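Local coordinates for CsuC (Acinetobacter baumannii, PDB 6FJY), which probably acts as the periplasmic chaperone of archaic Csu pili, holding the tip adhesin CsuE in a pre-assembly complex through donor-strand complementation, at residues Val224-Gly228 and Ile229-Leu233. Sequence-based numbering, arbitrary orientation.
Sequences VDSSG and IKQEL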
loop_
_atom_site.group_PDB
_atom_site.type_symbol
_atom_site.label_atom_id
_atom_site.label_comp_id
_atom_site.label_asym_id
_atom_site.label_seq_id
_atom_site.Cartn_x
_atom_site.Cartn_y
_atom_site.Cartn_z
ATOM N N VAL A 224 -14.076 3.114 -15.563
ATOM C CA VAL A 224 -13.208 3.840 -14.643
ATOM C C VAL A 224 -12.027 2.938 -14.323
ATOM O O VAL A 224 -12.216 1.777 -13.944
ATOM C CB VAL A 224 -13.949 4.240 -13.351
ATOM C CG1 VAL A 224 -12.983 4.835 -12.331
ATOM C CG2 VAL A 224 -15.076 5.213 -13.647
ATOM N N ASP A 225 -10.814 3.456 -14.506
ATOM C CA ASP A 225 -9.597 2.697 -14.267
ATOM C C ASP A 225 -8.893 3.271 -13.052
ATOM O O ASP A 225 -8.701 4.487 -12.956
ATOM C CB ASP A 225 -8.661 2.712 -15.477
ATOM C CG ASP A 225 -7.359 1.930 -15.228
ATOM O OD1 ASP A 225 -7.413 0.801 -14.684
ATOM O OD2 ASP A 225 -6.281 2.444 -15.585
ATOM N N SER A 226 -8.536 2.397 -12.117
ATOM C CA SER A 226 -7.829 2.780 -10.902
ATOM C C SER A 226 -6.369 2.344 -10.916
ATOM O O SER A 226 -5.727 2.312 -9.862
ATOM C CB SER A 226 -8.570 2.208 -9.700
ATOM O OG SER A 226 -9.952 2.480 -9.847
ATOM N N SER A 227 -5.845 2.008 -12.099
ATOM C CA SER A 227 -4.474 1.521 -12.224
ATOM C C SER A 227 -3.441 2.579 -11.854
ATOM O O SER A 227 -2.421 2.264 -11.228
ATOM C CB SER A 227 -4.237 1.019 -13.649
ATOM O OG SER A 227 -4.275 2.085 -14.589
ATOM N N GLY A 228 -3.681 3.833 -12.232
ATOM C CA GLY A 228 -2.727 4.905 -12.039
ATOM C C GLY A 228 -2.927 5.711 -10.773
ATOM O O GLY A 228 -3.505 5.250 -9.785
ATOM N N ILE A 229 -2.445 6.954 -10.816
ATOM C CA ILE A 229 -2.460 7.789 -9.618
ATOM C C ILE A 229 -3.851 8.319 -9.287
ATOM O O ILE A 229 -4.131 8.597 -8.116
ATOM C CB ILE A 229 -1.448 8.938 -9.781
ATOM C CG1 ILE A 229 -0.434 8.933 -8.629
ATOM C CG2 ILE A 229 -2.144 10.283 -9.895
ATOM C CD1 ILE A 229 -1.051 9.076 -7.258
ATOM N N LYS A 230 -4.741 8.436 -10.266
ATOM C CA LYS A 230 -6.089 8.908 -10.001
ATOM C C LYS A 230 -7.072 8.168 -10.893
ATOM O O LYS A 230 -6.721 7.687 -11.973
ATOM C CB LYS A 230 -6.223 10.428 -10.216
ATOM C CG LYS A 230 -6.616 10.859 -11.629
ATOM C CD LYS A 230 -6.896 12.365 -11.682
ATOM C CE LYS A 230 -7.927 12.774 -10.623
ATOM N NZ LYS A 230 -8.109 14.252 -10.506
ATOM N N GLN A 231 -8.307 8.066 -10.409
ATOM C CA GLN A 231 -9.392 7.458 -11.162
ATOM C C GLN A 231 -9.614 8.179 -12.483
ATOM O O GLN A 231 -10.080 9.321 -12.513
ATOM C CB GLN A 231 -10.675 7.421 -10.333
ATOM C CG GLN A 231 -10.623 6.406 -9.200
ATOM C CD GLN A 231 -11.999 5.955 -8.756
ATOM O OE1 GLN A 231 -12.996 6.635 -8.998
ATOM N NE2 GLN A 231 -12.062 4.798 -8.105
ATOM N N GLU A 232 -9.258 7.522 -13.579
ATOM C CA GLU A 232 -9.387 8.090 -14.909
ATOM C C GLU A 232 -10.553 7.421 -15.613
ATOM O O GLU A 232 -10.723 6.199 -15.540
ATOM C CB GLU A 232 -8.117 7.898 -15.748
ATOM C CG GLU A 232 -6.813 8.242 -15.049
ATOM C CD GLU A 232 -6.477 9.713 -15.132
ATOM O OE1 GLU A 232 -7.273 10.474 -15.718
ATOM O OE2 GLU A 232 -5.414 10.109 -14.611
ATOM N N LEU A 233 -11.365 8.241 -16.268
ATOM C CA LEU A 233 -12.425 7.743 -17.127
ATOM C C LEU A 233 -11.797 7.258 -18.424
ATOM O O LEU A 233 -11.193 8.044 -19.163
ATOM C CB LEU A 233 -13.451 8.844 -17.389
ATOM C CG LEU A 233 -14.686 8.493 -18.217
ATOM C CD1 LEU A 233 -15.491 7.417 -17.524
ATOM C CD2 LEU A 233 -15.541 9.731 -18.441
#
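Asp225 and Glu232 form the last hydrogen-bonded antiparallel pair before the turn of a beta hairpin whose arms, strands 220-225 and 232-238, belong to the Ig-like beta sandwich formed by the later part of the chain, as in the second domain of PapD-like chaperones; strand 232-238 also pairs with strand 149-154. Two backbone bonds join them. Asp225 N donates to Glu232 O at 2.9 Å and almost straight, with 175° at the hydrogen; in return Glu232 N donates to Asp225 O at 3.1 Å. Both acceptors also receive a CA-H...O contact, Glu232 O from Val224 CA and Asp225 O from Gln231 CA, each at 3.5 Å, so each carbonyl is approached by two neighbouring donors of the opposite arm.

Beyond this pair the chain leaves strand geometry and turns back through Ser226 to Gln231. The buried carboxylate of Asp225 serves the turn and the fold around it: OD1 accepts a weak bond from Ser227 N, and also the backbone N-H of Arg174. The guanidinium of Arg174 in turn binds Ser226 O, tying the start of the turn to strand 173-175. At the tip of the turn, Ile229 touches Leu131 and packs on an apolar side chain of the other protein in the complex.

Side-chain packing between the arms is light. Val224 and Leu233, a non-hydrogen-bonded pair, share one face of the hairpin, and Val224 CG2 comes only to 4.5 Å from Leu233 CD1. Gln231 does more: its chain, extended beyond CG, slants past the side chain of Val224, and its amide borders both Val224 and Ser226. Val224 CG1, anti to its own backbone N (chi1 173°), meets the oxygen end, OE1, at 3.8 Å, while the nitrogen end, NE2, stands 3.6 Å from Ser226 OG without a hydrogen bond.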